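Local coordinates for protein Uly1 (Catenovulum maritimum, PDB 7DRQ) that probably cleaves the algal polysaccharide ulvan by a lyase mechanism, as a calcium-containing member of polysaccharide lyase family 24, at residues K265-D270 with D350-N356. Residues are numbered along the deposited sequence; the frame is centred on the assembly and turned at random.
Sequences KMKYAD and DWTVTEN. With CA (calcium ion), chain D.
With CG anti to its carbonyl carbon and an extended chain beyond, K267 reaches across to W351, whose own chi1 of 64° sets the indole between its backbone N and carbonyl carbon and turns it to meet the lysine. The lysine chain and the indole run alongside one another, pointing opposite ways: K267 CG lies 3.6 Å from W351 CZ2, CD makes a CH-pi contact over the six-membered ring, and NZ stands 4.8 Å from the centroid of the five-membered ring, only 5° off its normal, a cation-pi geometry. The ammonium is gripped further by W351 O, at 2.8 Å and nearly straight on to the carbonyl, and by a salt bridge to D350 OD1, met on the syn side but tilted out of the carboxylate plane. The other carboxylate oxygen, OD2, bonds to L402 N and to a water. In the ring plane, W351 NE1 donates to K265 O at 3.0 Å, a bent bond (142° at the hydrogen) that, with the lysine chain over one face, helps fix the indole's rotation. With an alanine here instead of K267, D350 OD1 would probably lose its counter-charge and W351 O its ammonium donor, and the aliphatic chain packed over one indole face would be gone. The segments lie on edge strands of two successive antiparallel sheets, consistent with the inner strands of adjacent beta-propeller blades: K267 pairs with R274 and D350 with I362, each within its own sheet, while the axes of strands 265-269 and 350-353 come within 7.2 Å, nearly parallel, with no backbone pairing between them. Farther along, A269 CB packs against V353 CB at 4.0 Å, and a water bridges D270 N to V353 O. Within the ST turn, T354 OG1, also bonded to D358, accepts from N356 N, and N356 OD1 binds a calcium ion at 2.5 Å alongside three waters.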
ATOM      1  N   LYS A 265       0.370  -8.353  -0.934  1.00 12.08           N
ATOM      2  CA  LYS A 265       1.292  -7.335  -1.414  1.00 13.29           C
ATOM      3  C   LYS A 265       2.565  -8.000  -1.902  1.00 13.47           C
ATOM      4  O   LYS A 265       3.063  -8.941  -1.272  1.00 11.04           O
ATOM      5  CB  LYS A 265       1.616  -6.325  -0.314  1.00 16.52           C
ATOM      6  CG  LYS A 265       2.324  -5.076  -0.832  1.00 24.71           C
ATOM      7  CD  LYS A 265       2.248  -3.932   0.174  1.00 29.10           C
ATOM      8  CE  LYS A 265       0.832  -3.691   0.647  1.00 32.96           C
ATOM      9  NZ  LYS A 265       0.803  -2.538   1.594  1.00 32.36           N
HETATM   10  N   MSE A 266       3.067  -7.517  -3.037  1.00 12.02           N
HETATM   11  CA  MSE A 266       4.381  -7.884  -3.522  1.00 10.32           C
HETATM   12  C   MSE A 266       5.393  -6.949  -2.891  1.00 12.31           C
HETATM   13  O   MSE A 266       5.103  -5.768  -2.657  1.00 11.25           O
HETATM   14  CB  MSE A 266       4.470  -7.781  -5.052  1.00 12.32           C
HETATM   15  CG  MSE A 266       3.444  -8.598  -5.768  1.00 12.21           C
HETATM   16 SE   MSE A 266       3.724  -8.441  -7.714  0.70 18.56          SE
HETATM   17  CE  MSE A 266       5.553  -8.385  -7.776  1.00  7.37           C
ATOM     18  N   LYS A 267       6.566  -7.489  -2.583  1.00 11.24           N
ATOM     19  CA  LYS A 267       7.660  -6.699  -2.039  1.00 11.08           C
ATOM     20  C   LYS A 267       8.964  -7.209  -2.613  1.00 11.46           C
ATOM     21  O   LYS A 267       9.064  -8.355  -3.055  1.00 12.26           O
ATOM     22  CB  LYS A 267       7.748  -6.787  -0.510  1.00 10.48           C
ATOM     23  CG  LYS A 267       6.495  -6.385   0.232  1.00 12.02           C
ATOM     24  CD  LYS A 267       6.711  -6.569   1.743  1.00 14.41           C
ATOM     25  CE  LYS A 267       5.404  -6.428   2.498  1.00 13.13           C
ATOM     26  NZ  LYS A 267       5.634  -6.300   3.984  1.00 12.23           N
ATOM     27  N   TYR A 268       9.980  -6.351  -2.581  1.00  9.30           N
ATOM     28  CA  TYR A 268      11.345  -6.793  -2.813  1.00 10.01           C
ATOM     29  C   TYR A 268      11.942  -7.115  -1.452  1.00 13.13           C
ATOM     30  O   TYR A 268      12.013  -6.239  -0.579  1.00 11.52           O
ATOM     31  CB  TYR A 268      12.156  -5.720  -3.530  1.00 11.09           C
ATOM     32  CG  TYR A 268      13.510  -6.180  -3.995  1.00 11.13           C
ATOM     33  CD1 TYR A 268      13.659  -6.869  -5.197  1.00 10.75           C
ATOM     34  CD2 TYR A 268      14.649  -5.894  -3.255  1.00 12.74           C
ATOM     35  CE1 TYR A 268      14.913  -7.279  -5.637  1.00 14.25           C
ATOM     36  CE2 TYR A 268      15.892  -6.293  -3.681  1.00 15.14           C
ATOM     37  CZ  TYR A 268      16.031  -6.970  -4.867  1.00 14.47           C
ATOM     38  OH  TYR A 268      17.296  -7.340  -5.263  1.00 16.12           O
ATOM     39  N   ALA A 269      12.322  -8.371  -1.253  1.00 10.31           N
ATOM     40  CA  ALA A 269      12.733  -8.847   0.064  1.00 12.12           C
ATOM     41  C   ALA A 269      13.854  -9.849  -0.121  1.00 12.87           C
ATOM     42  O   ALA A 269      13.754 -10.732  -0.984  1.00 11.26           O
ATOM     43  CB  ALA A 269      11.565  -9.502   0.811  1.00 13.64           C
ATOM     44  N   ASP A 270      14.913  -9.703   0.675  1.00 10.73           N
ATOM     45  CA  ASP A 270      16.118 -10.523   0.565  1.00 12.24           C
ATOM     46  C   ASP A 270      16.507 -10.746  -0.895  1.00 12.72           C
ATOM     47  O   ASP A 270      16.677 -11.877  -1.353  1.00 11.46           O
ATOM     48  CB  ASP A 270      15.951 -11.860   1.285  1.00 12.01           C
ATOM     49  CG  ASP A 270      17.282 -12.588   1.480  1.00 13.49           C
ATOM     50  OD1 ASP A 270      18.319 -11.893   1.466  1.00 12.25           O
ATOM     51  OD2 ASP A 270      17.294 -13.836   1.625  1.00 12.03           O
ATOM     52  N   ASP A 350       0.456  -9.621   6.838  1.00  9.67           N
ATOM     53  CA  ASP A 350       1.697  -9.056   6.324  1.00 10.04           C
ATOM     54  C   ASP A 350       2.756 -10.146   6.341  1.00 12.10           C
ATOM     55  O   ASP A 350       2.565 -11.209   6.934  1.00 11.95           O
ATOM     56  CB  ASP A 350       2.141  -7.832   7.134  1.00  9.93           C
ATOM     57  CG  ASP A 350       3.089  -6.930   6.353  1.00 14.55           C
ATOM     58  OD1 ASP A 350       3.213  -7.108   5.120  1.00 12.61           O
ATOM     59  OD2 ASP A 350       3.713  -6.048   6.980  1.00 12.77           O
ATOM     60  N   TRP A 351       3.887  -9.859   5.691  1.00 11.22           N
ATOM     61  CA  TRP A 351       4.969 -10.826   5.565  1.00  9.25           C
ATOM     62  C   TRP A 351       6.265 -10.072   5.290  1.00 10.76           C
ATOM     63  O   TRP A 351       6.256  -8.915   4.867  1.00 12.34           O
ATOM     64  CB  TRP A 351       4.689 -11.834   4.443  1.00 12.26           C
ATOM     65  CG  TRP A 351       4.639 -11.161   3.128  1.00 10.77           C
ATOM     66  CD1 TRP A 351       3.571 -10.516   2.574  1.00 10.54           C
ATOM     67  CD2 TRP A 351       5.726 -11.003   2.216  1.00  9.12           C
ATOM     68  NE1 TRP A 351       3.926  -9.982   1.356  1.00 11.09           N
ATOM     69  CE2 TRP A 351       5.244 -10.266   1.114  1.00 12.86           C
ATOM     70  CE3 TRP A 351       7.064 -11.415   2.223  1.00  9.29           C
ATOM     71  CZ2 TRP A 351       6.053  -9.938   0.022  1.00 10.53           C
ATOM     72  CZ3 TRP A 351       7.870 -11.085   1.143  1.00 11.74           C
ATOM     73  CH2 TRP A 351       7.360 -10.351   0.054  1.00 11.41           C
ATOM     74  N   THR A 352       7.382 -10.755   5.509  1.00 10.37           N
ATOM     75  CA  THR A 352       8.680 -10.229   5.110  1.00  9.67           C
ATOM     76  C   THR A 352       9.644 -11.403   5.011  1.00 11.14           C
ATOM     77  O   THR A 352       9.347 -12.511   5.463  1.00 10.00           O
ATOM     78  CB  THR A 352       9.186  -9.164   6.096  1.00 11.52           C
ATOM     79  OG1 THR A 352      10.374  -8.553   5.576  1.00 12.85           O
ATOM     80  CG2 THR A 352       9.502  -9.803   7.440  1.00 12.61           C
ATOM     81  N   VAL A 353      10.781 -11.159   4.366  1.00  9.59           N
ATOM     82  CA  VAL A 353      11.906 -12.084   4.369  1.00  8.62           C
ATOM     83  C   VAL A 353      13.138 -11.277   4.742  1.00  9.07           C
ATOM     84  O   VAL A 353      13.403 -10.239   4.129  1.00 12.92           O
ATOM     85  CB  VAL A 353      12.107 -12.785   3.001  1.00  9.88           C
ATOM     86  CG1 VAL A 353      13.292 -13.765   3.077  1.00 10.66           C
ATOM     87  CG2 VAL A 353      10.834 -13.502   2.563  1.00 10.01           C
ATOM     88  N   THR A 354      13.873 -11.734   5.754  1.00  9.08           N
ATOM     89  CA  THR A 354      15.057 -11.005   6.198  1.00 10.15           C
ATOM     90  C   THR A 354      16.224 -11.221   5.238  1.00 10.31           C
ATOM     91  O   THR A 354      16.200 -12.092   4.366  1.00 11.94           O
ATOM     92  CB  THR A 354      15.505 -11.460   7.582  1.00 11.27           C
ATOM     93  OG1 THR A 354      16.062 -12.779   7.460  1.00 10.70           O
ATOM     94  CG2 THR A 354      14.331 -11.477   8.579  1.00  9.33           C
ATOM     95  N   GLU A 355      17.277 -10.424   5.432  1.00 10.02           N
ATOM     96  CA  GLU A 355      18.503 -10.569   4.654  1.00 12.92           C
ATOM     97  C   GLU A 355      19.193 -11.912   4.865  1.00 12.89           C
ATOM     98  O   GLU A 355      20.148 -12.215   4.135  1.00 12.37           O
ATOM     99  CB  GLU A 355      19.481  -9.430   4.993  1.00 12.56           C
ATOM    100  CG  GLU A 355      20.143  -9.597   6.349  1.00 16.68           C
ATOM    101  CD  GLU A 355      21.178  -8.524   6.644  1.00 24.24           C
ATOM    102  OE1 GLU A 355      21.189  -7.491   5.942  1.00 24.54           O
ATOM    103  OE2 GLU A 355      21.980  -8.723   7.577  1.00 25.35           O
ATOM    104  N   ASN A 356      18.753 -12.716   5.833  1.00 11.60           N
ATOM    105  CA  ASN A 356      19.272 -14.063   6.029  1.00  9.06           C
ATOM    106  C   ASN A 356      18.286 -15.129   5.573  1.00  9.94           C
ATOM    107  O   ASN A 356      18.475 -16.317   5.869  1.00 10.67           O
ATOM    108  CB  ASN A 356      19.644 -14.272   7.495  1.00 12.22           C
ATOM    109  CG  ASN A 356      20.731 -13.332   7.927  1.00 15.54           C
ATOM    110  OD1 ASN A 356      21.594 -13.014   7.135  1.00 10.77           O
ATOM    111  ND2 ASN A 356      20.666 -12.839   9.170  1.00 13.95           N
TER
HETATM  112 CA    CA D 602      23.757 -13.881   6.358  1.00 24.81          CA
HETATM  113  O   HOH W   1       4.365  -3.724   5.825  1.00 25.01           O
HETATM  114  O   HOH W   2      14.638  -8.091   3.052  1.00 15.41           O
HETATM  115  O   HOH W   3      22.979 -12.552   4.396  1.00 19.25           O
HETATM  116  O   HOH W   4      22.875 -15.800   7.839  1.00 13.70           O
HETATM  117  O   HOH W   5      24.461 -13.327   8.630  1.00 13.52           O